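PDB 3NFT: translocator protein BipD from Burkholderia pseudomallei, which is required for invasion of epithelial cells and for survival within host cells, and probably regulates secretion of the effectors BipB and BipC and their integration into the target membrane. Local coordinates for residues A[225-230]-A[255-260]; A[49-54]-A[264-269]. All coordinates share one frame; numbering follows the deposited sequence.

How the contacts relate
Both contacts use helix 244-295, a long helix of the predicted coiled coil, about two and a half turns apart: contact 1 sets residues 225-230 of a short helix against it, and contact 2 brings in residues 49-54 from the N-terminal part of the chain. Their centres lie about 14 Å apart. Two lysines connect them. Lys227 NZ of contact 1 forms a salt bridge with Asp264 OD2 of contact 2 at 2.7 Å, and Lys258 NZ hydrogen-bonds to Phe54 O at 3.0 Å. Contact 1 is a surface contact of lysine methylenes with amide groups, bridged by one water, whereas contact 2 is partly buried, its centre about 7 Å from that of the chain.

Contact 1: residues A[225-230]-A[255-260]; sequences PDKLIK and SGQKDN
Lys227 crosses the side chains of Gln257 and Asn260 at about a right angle, and its hydrocarbon part does most of the touching. Its CG comes up near the plane of the Gln257 amide, beside the oxygen, with CG to OE1 3.5 Å. A bend at chi2 (107°) then takes the rest of the chain along to Asn260, where CE lies over the flat of the amide, 3.4 Å from each of Asn260 CG, OD1 and ND2. The CG of Asn260 stands anti to its own backbone N (chi1 -160°), which turns the amide toward the lysine. Lys230 covers the face of the Gln257 amide: its CB sits above it, 3.6 Å from Gln257 CD, and its CD lies over the same face, 3.6 Å from Gln257 OE1. The ammonium end of Lys230 then leads away from helix 244-295.

Helices 226-233 and 244-295 run nearly antiparallel here, their local axes approaching to 9.3 Å at 166°, with Lys227 and Gln257 facing each other. On the inner side, Leu228 packs on Tyr150 and Val154 of helix 121-160 and Lys258 touches Met158, so the two helices share that helix as a neighbour.

No direct hydrogen bond spans the two segments. A water makes the link instead, accepting from Lys227 NZ at 3.0 Å and donating to Asn260 OD1 at 2.9 Å. The stronger partner of Lys227 NZ is Asp264, one turn beyond Asn260, through a salt bridge. Chemically, then, this is a surface seam of methylenes packed over and beside amides, directed at one end by charge: the ammonium group, bonded to both the carboxylate of Asp264 and the water, probably polarises that water and favours its donation to Asn260.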
ATOM      1  N   PRO A 225      -6.912  24.332 -27.040  1.00 12.14           N
ATOM      2  CA  PRO A 225      -7.404  25.650 -27.395  1.00 12.28           C
ATOM      3  C   PRO A 225      -8.578  25.667 -28.383  1.00 12.00           C
ATOM      4  O   PRO A 225      -8.938  26.719 -28.893  1.00 12.62           O
ATOM      5  CB  PRO A 225      -6.187  26.313 -28.006  1.00 12.59           C
ATOM      6  CG  PRO A 225      -5.484  25.164 -28.675  1.00 12.63           C
ATOM      7  CD  PRO A 225      -5.688  23.973 -27.784  1.00 12.11           C
ATOM      8  N   ASP A 226      -9.181  24.517 -28.633  1.00 13.06           N
ATOM      9  CA  ASP A 226     -10.136  24.387 -29.729  1.00 13.87           C
ATOM     10  C   ASP A 226     -11.345  25.332 -29.593  1.00 13.39           C
ATOM     11  O   ASP A 226     -11.755  25.966 -30.560  1.00 12.64           O
ATOM     12  CB  ASP A 226     -10.609  22.937 -29.955  1.00 14.63           C
ATOM     13  CG  ASP A 226     -11.276  22.284 -28.727  1.00 16.35           C
ATOM     14  OD1 ASP A 226     -11.926  21.246 -28.950  1.00 19.93           O
ATOM     15  OD2 ASP A 226     -11.102  22.718 -27.572  1.00 18.86           O
ATOM     16  N   LYS A 227     -11.887  25.482 -28.386  1.00 12.72           N
ATOM     17  CA  LYS A 227     -13.058  26.358 -28.244  1.00 12.53           C
ATOM     18  C   LYS A 227     -12.659  27.827 -28.432  1.00 12.13           C
ATOM     19  O   LYS A 227     -13.393  28.598 -29.034  1.00 12.24           O
ATOM     20  CB  LYS A 227     -13.751  26.138 -26.884  1.00 12.12           C
ATOM     21  CG  LYS A 227     -14.476  24.809 -26.807  1.00 14.85           C
ATOM     22  CD  LYS A 227     -13.815  23.769 -25.953  1.00 16.66           C
ATOM     23  CE  LYS A 227     -14.462  22.390 -26.122  1.00 17.67           C
ATOM     24  NZ  LYS A 227     -14.016  21.321 -25.160  1.00 18.64           N
ATOM     25  N   LEU A 228     -11.499  28.216 -27.905  1.00 10.84           N
ATOM     26  CA  LEU A 228     -11.023  29.581 -28.100  1.00 11.41           C
ATOM     27  C   LEU A 228     -10.770  29.881 -29.575  1.00 11.36           C
ATOM     28  O   LEU A 228     -11.042  30.973 -30.036  1.00 12.30           O
ATOM     29  CB  LEU A 228      -9.759  29.829 -27.288  1.00 11.39           C
ATOM     30  CG  LEU A 228      -9.939  29.938 -25.767  1.00 11.16           C
ATOM     31  CD1 LEU A 228      -8.586  29.912 -25.059  1.00 13.40           C
ATOM     32  CD2 LEU A 228     -10.787  31.159 -25.430  1.00 14.42           C
ATOM     33  N   ILE A 229     -10.209  28.906 -30.289  1.00 11.86           N
ATOM     34  CA  ILE A 229     -10.007  29.026 -31.747  1.00 13.15           C
ATOM     35  C   ILE A 229     -11.332  29.213 -32.485  1.00 13.20           C
ATOM     36  O   ILE A 229     -11.460  30.082 -33.340  1.00 14.17           O
ATOM     37  CB  ILE A 229      -9.254  27.808 -32.261  1.00 13.54           C
ATOM     38  CG1 ILE A 229      -7.808  27.879 -31.765  1.00 15.15           C
ATOM     39  CG2 ILE A 229      -9.373  27.742 -33.807  1.00 15.14           C
ATOM     40  CD1 ILE A 229      -6.971  26.608 -32.037  1.00 15.65           C
ATOM     41  N   LYS A 230     -12.338  28.443 -32.108  1.00 13.78           N
ATOM     42  CA  LYS A 230     -13.659  28.555 -32.732  1.00 13.73           C
ATOM     43  C   LYS A 230     -14.251  29.933 -32.445  1.00 12.37           C
ATOM     44  O   LYS A 230     -14.822  30.564 -33.323  1.00 13.96           O
ATOM     45  CB  LYS A 230     -14.605  27.413 -32.315  1.00 15.61           C
ATOM     46  CG  LYS A 230     -14.275  26.102 -32.996  1.00 19.92           C
ATOM     47  CD  LYS A 230     -15.069  24.950 -32.480  1.00 25.41           C
ATOM     48  CE  LYS A 230     -14.573  23.625 -33.081  1.00 28.76           C
ATOM     49  NZ  LYS A 230     -14.344  23.700 -34.547  1.00 32.27           N
ATOM     50  N   SER A 255     -21.685  32.127 -27.742  1.00 13.61           N
ATOM     51  CA  SER A 255     -22.185  31.584 -26.491  1.00 14.33           C
ATOM     52  C   SER A 255     -22.134  30.076 -26.433  1.00 13.92           C
ATOM     53  O   SER A 255     -21.925  29.500 -25.359  1.00 14.97           O
ATOM     54  CB  SER A 255     -23.630  32.051 -26.268  1.00 15.63           C
ATOM     55  OG  SER A 255     -23.654  33.450 -26.087  1.00 21.89           O
ATOM     56  N   GLY A 256     -22.364  29.423 -27.568  1.00 13.16           N
ATOM     57  CA  GLY A 256     -22.238  27.987 -27.636  1.00 13.09           C
ATOM     58  C   GLY A 256     -20.836  27.526 -27.242  1.00 12.01           C
ATOM     59  O   GLY A 256     -20.680  26.596 -26.455  1.00 12.57           O
ATOM     60  N   GLN A 257     -19.813  28.210 -27.741  1.00 11.60           N
ATOM     61  CA  GLN A 257     -18.435  27.878 -27.385  1.00 11.19           C
ATOM     62  C   GLN A 257     -18.141  28.203 -25.905  1.00 11.17           C
ATOM     63  O   GLN A 257     -17.525  27.413 -25.212  1.00 11.38           O
ATOM     64  CB  GLN A 257     -17.477  28.627 -28.282  1.00 11.59           C
ATOM     65  CG  GLN A 257     -17.602  28.225 -29.750  1.00 11.83           C
ATOM     66  CD  GLN A 257     -17.354  26.729 -30.022  1.00 13.87           C
ATOM     67  OE1 GLN A 257     -16.489  26.087 -29.395  1.00 14.22           O
ATOM     68  NE2 GLN A 257     -18.135  26.165 -30.957  1.00 16.52           N
ATOM     69  N   LYS A 258     -18.606  29.366 -25.452  1.00 10.94           N
ATOM     70  CA  LYS A 258     -18.484  29.764 -24.080  1.00 10.60           C
ATOM     71  C   LYS A 258     -19.104  28.682 -23.177  1.00 10.37           C
ATOM     72  O   LYS A 258     -18.491  28.244 -22.213  1.00 10.54           O
ATOM     73  CB  LYS A 258     -19.184  31.122 -23.884  1.00 11.49           C
ATOM     74  CG  LYS A 258     -19.353  31.558 -22.426  1.00 12.56           C
ATOM     75  CD  LYS A 258     -20.216  32.798 -22.264  1.00 16.29           C
ATOM     76  CE  LYS A 258     -20.365  33.212 -20.790  1.00 17.41           C
ATOM     77  NZ  LYS A 258     -21.562  32.577 -20.136  1.00 17.44           N
ATOM     78  N   ASP A 259     -20.314  28.235 -23.522  1.00 10.11           N
ATOM     79  CA  ASP A 259     -20.984  27.241 -22.698  1.00 10.26           C
ATOM     80  C   ASP A 259     -20.250  25.891 -22.707  1.00 10.27           C
ATOM     81  O   ASP A 259     -20.292  25.134 -21.716  1.00 11.42           O
ATOM     82  CB  ASP A 259     -22.450  27.032 -23.105  1.00 11.86           C
ATOM     83  CG  ASP A 259     -23.342  28.233 -22.809  1.00 14.16           C
ATOM     84  OD1 ASP A 259     -22.921  29.147 -22.079  1.00 15.73           O
ATOM     85  OD2 ASP A 259     -24.523  28.246 -23.268  1.00 18.22           O
ATOM     86  N   ASN A 260     -19.601  25.567 -23.826  1.00 11.03           N
ATOM     87  CA  ASN A 260     -18.788  24.360 -23.879  1.00 10.08           C
ATOM     88  C   ASN A 260     -17.632  24.454 -22.855  1.00 10.15           C
ATOM     89  O   ASN A 260     -17.317  23.471 -22.155  1.00  9.78           O
ATOM     90  CB  ASN A 260     -18.261  24.161 -25.294  1.00 11.03           C
ATOM     91  CG  ASN A 260     -17.808  22.733 -25.592  1.00 11.58           C
ATOM     92  OD1 ASN A 260     -17.505  21.896 -24.695  1.00 14.73           O
ATOM     93  ND2 ASN A 260     -17.735  22.447 -26.882  1.00 12.77           N
TER
HETATM   94  O   HOH W   1     -16.232  19.316 -24.674  1.00 20.08           O

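Contact 2: residues A[49-54]-A[264-269]; sequences AAIDEF and DVQTLV
Ile51 reaches from helix 41-56 to helix 244-295, and its CD1 methyl makes the main contacts. The apolar part is small: Ile51 CD1 meets Val269 CG2 at 4.1 Å. Val265, one turn before Val269, also directs its CB toward helix 41-56, but more loosely, with Val265 CG1 staying 4.5 Å from Ile51 CG1. Ile51 has CG1 beside the backbone N (chi1 -65°) and the chain extended beyond it (chi2 169°), which carries CD1 out to the backbone of Gln266 and to Val269.

The second kind of contact sets methyl against polar group. Gln266 crosses Ile51 at about a right angle, and a bend at chi2 (73°) brings its amide end back across CD1 and CG2, with Gln266 CD 4.1 Å from Ile51 CD1. The same methyl also comes within 4.0 Å of Gln266 CA, close to the backbone of the helix. No hydrogen bond or salt bridge joins the two segments, so between them the contact is van der Waals only; two turns before Gln266 on helix 244-295, Lys258 NZ donates to Phe54 O.

More hydrophobic cover comes from helix 121-160, where Phe151 touches both Ile51 and Val265 and stacks with the ring of Phe54. Ala50 turns to Phe78 of helix 76-103, while Ile51 also reaches Gln262, one turn before Gln266. Helix 41-56 therefore sits with helix 76-103 on one flank and the coiled-coil helices 121-160 and 244-295 on another, consistent with an N-terminal domain that shields the coiled coil as an intramolecular chaperone.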
ATOM      1  N   ALA A  49     -19.048  29.087  -7.189  1.00  8.30           N
ATOM      2  CA  ALA A  49     -19.246  30.550  -7.361  1.00  8.24           C
ATOM      3  C   ALA A  49     -18.566  31.068  -8.625  1.00  8.40           C
ATOM      4  O   ALA A  49     -19.105  31.918  -9.321  1.00  8.85           O
ATOM      5  CB  ALA A  49     -18.765  31.326  -6.140  1.00  8.17           C
ATOM      6  N   ALA A  50     -17.377  30.528  -8.912  1.00  8.03           N
ATOM      7  CA  ALA A  50     -16.662  30.936 -10.126  1.00  8.25           C
ATOM      8  C   ALA A  50     -17.401  30.484 -11.364  1.00  7.84           C
ATOM      9  O   ALA A  50     -17.551  31.227 -12.335  1.00  8.44           O
ATOM     10  CB  ALA A  50     -15.258  30.366 -10.089  1.00  8.23           C
ATOM     11  N   ILE A  51     -17.921  29.261 -11.323  1.00  7.50           N
ATOM     12  CA  ILE A  51     -18.775  28.769 -12.403  1.00  8.05           C
ATOM     13  C   ILE A  51     -20.015  29.658 -12.605  1.00  7.85           C
ATOM     14  O   ILE A  51     -20.358  30.031 -13.724  1.00  9.15           O
ATOM     15  CB  ILE A  51     -19.185  27.307 -12.195  1.00  8.23           C
ATOM     16  CG1 ILE A  51     -17.966  26.405 -12.272  1.00  9.14           C
ATOM     17  CG2 ILE A  51     -20.258  26.910 -13.207  1.00 10.05           C
ATOM     18  CD1 ILE A  51     -18.182  24.967 -11.825  1.00 12.30           C
ATOM     19  N   ASP A  52     -20.659  30.041 -11.512  1.00  8.29           N
ATOM     20  CA  ASP A  52     -21.788  30.945 -11.622  1.00  8.69           C
ATOM     21  C   ASP A  52     -21.416  32.310 -12.180  1.00  7.85           C
ATOM     22  O   ASP A  52     -22.166  32.887 -12.960  1.00  8.89           O
ATOM     23  CB  ASP A  52     -22.484  31.152 -10.282  1.00  9.12           C
ATOM     24  CG  ASP A  52     -23.259  29.920  -9.793  1.00 10.76           C
ATOM     25  OD1 ASP A  52     -23.492  28.953 -10.550  1.00 14.86           O
ATOM     26  OD2 ASP A  52     -23.531  29.884  -8.601  1.00 14.57           O
ATOM     27  N   GLU A  53     -20.228  32.810 -11.815  1.00  7.50           N
ATOM     28  CA  GLU A  53     -19.766  34.087 -12.343  1.00  7.48           C
ATOM     29  C   GLU A  53     -19.569  34.005 -13.845  1.00  7.92           C
ATOM     30  O   GLU A  53     -19.987  34.886 -14.587  1.00  8.30           O
ATOM     31  CB  GLU A  53     -18.463  34.515 -11.683  1.00  9.00           C
ATOM     32  CG  GLU A  53     -18.092  35.949 -11.960  1.00  8.70           C
ATOM     33  CD  GLU A  53     -19.021  36.980 -11.355  1.00  9.93           C
ATOM     34  OE1 GLU A  53     -19.738  36.620 -10.378  1.00 13.57           O
ATOM     35  OE2 GLU A  53     -19.082  38.130 -11.835  1.00 10.15           O
ATOM     36  N   PHE A  54     -18.930  32.925 -14.279  1.00  7.53           N
ATOM     37  CA  PHE A  54     -18.707  32.691 -15.713  1.00  8.19           C
ATOM     38  C   PHE A  54     -20.026  32.592 -16.454  1.00  8.14           C
ATOM     39  O   PHE A  54     -20.231  33.160 -17.532  1.00  9.18           O
ATOM     40  CB  PHE A  54     -17.891  31.419 -15.861  1.00  8.43           C
ATOM     41  CG  PHE A  54     -17.387  31.149 -17.264  1.00  7.56           C
ATOM     42  CD1 PHE A  54     -16.095  31.541 -17.630  1.00  9.22           C
ATOM     43  CD2 PHE A  54     -18.165  30.466 -18.179  1.00  9.50           C
ATOM     44  CE1 PHE A  54     -15.607  31.260 -18.886  1.00  9.98           C
ATOM     45  CE2 PHE A  54     -17.673  30.211 -19.458  1.00  7.30           C
ATOM     46  CZ  PHE A  54     -16.371  30.612 -19.790  1.00  8.37           C
ATOM     47  N   ASP A 264     -16.822  22.030 -19.631  1.00 10.91           N
ATOM     48  CA  ASP A 264     -15.549  21.370 -19.401  1.00 11.88           C
ATOM     49  C   ASP A 264     -15.104  21.574 -17.966  1.00 11.75           C
ATOM     50  O   ASP A 264     -14.628  20.645 -17.310  1.00 12.04           O
ATOM     51  CB  ASP A 264     -14.463  21.929 -20.331  1.00 12.23           C
ATOM     52  CG  ASP A 264     -14.664  21.579 -21.784  1.00 14.92           C
ATOM     53  OD1 ASP A 264     -15.338  20.573 -22.085  1.00 17.14           O
ATOM     54  OD2 ASP A 264     -14.159  22.351 -22.629  1.00 16.35           O
ATOM     55  N   VAL A 265     -15.253  22.806 -17.495  1.00 11.45           N
ATOM     56  CA  VAL A 265     -14.810  23.166 -16.151  1.00 12.63           C
ATOM     57  C   VAL A 265     -15.753  22.575 -15.105  1.00 12.29           C
ATOM     58  O   VAL A 265     -15.280  22.030 -14.103  1.00 13.00           O
ATOM     59  CB  VAL A 265     -14.641  24.657 -15.999  1.00 13.28           C
ATOM     60  CG1 VAL A 265     -14.317  25.040 -14.554  1.00 13.78           C
ATOM     61  CG2 VAL A 265     -13.488  25.123 -16.921  1.00 13.35           C
ATOM     62  N   GLN A 266     -17.065  22.630 -15.347  1.00 11.88           N
ATOM     63  CA  GLN A 266     -18.013  21.945 -14.457  1.00 12.12           C
ATOM     64  C   GLN A 266     -17.657  20.479 -14.300  1.00 10.73           C
ATOM     65  O   GLN A 266     -17.679  19.921 -13.186  1.00 10.70           O
ATOM     66  CB  GLN A 266     -19.431  22.063 -15.000  1.00 13.59           C
ATOM     67  CG  GLN A 266     -20.501  21.317 -14.179  1.00 17.05           C
ATOM     68  CD  GLN A 266     -20.830  21.981 -12.853  1.00 21.27           C
ATOM     69  OE1 GLN A 266     -20.924  21.309 -11.811  1.00 29.17           O
ATOM     70  NE2 GLN A 266     -21.069  23.273 -12.885  1.00 19.46           N
ATOM     71  N   THR A 267     -17.375  19.822 -15.423  1.00 11.42           N
ATOM     72  CA  THR A 267     -16.995  18.408 -15.405  1.00 11.63           C
ATOM     73  C   THR A 267     -15.744  18.175 -14.561  1.00 11.99           C
ATOM     74  O   THR A 267     -15.687  17.280 -13.696  1.00 12.82           O
ATOM     75  CB  THR A 267     -16.806  17.906 -16.869  1.00 12.75           C
ATOM     76  OG1 THR A 267     -18.069  18.023 -17.520  1.00 14.77           O
ATOM     77  CG2 THR A 267     -16.299  16.449 -16.889  1.00 16.72           C
ATOM     78  N   LEU A 268     -14.725  19.004 -14.760  1.00 12.36           N
ATOM     79  CA  LEU A 268     -13.506  18.811 -14.013  1.00 14.76           C
ATOM     80  C   LEU A 268     -13.701  19.128 -12.506  1.00 14.12           C
ATOM     81  O   LEU A 268     -13.122  18.473 -11.640  1.00 14.53           O
ATOM     82  CB  LEU A 268     -12.371  19.597 -14.699  1.00 16.70           C
ATOM     83  CG  LEU A 268     -11.647  18.801 -15.831  1.00 22.08           C
ATOM     84  CD1 LEU A 268     -12.461  17.783 -16.631  1.00 26.89           C
ATOM     85  CD2 LEU A 268     -10.936  19.732 -16.837  1.00 25.40           C
ATOM     86  N   VAL A 269     -14.560  20.091 -12.189  1.00 13.10           N
ATOM     87  CA  VAL A 269     -14.844  20.405 -10.787  1.00 12.71           C
ATOM     88  C   VAL A 269     -15.569  19.217 -10.133  1.00 11.50           C
ATOM     89  O   VAL A 269     -15.364  18.906  -8.963  1.00 13.02           O
ATOM     90  CB  VAL A 269     -15.630  21.722 -10.665  1.00 13.74           C
ATOM     91  CG1 VAL A 269     -16.206  21.904  -9.273  1.00 14.98           C
ATOM     92  CG2 VAL A 269     -14.745  22.907 -11.019  1.00 14.85           C
TER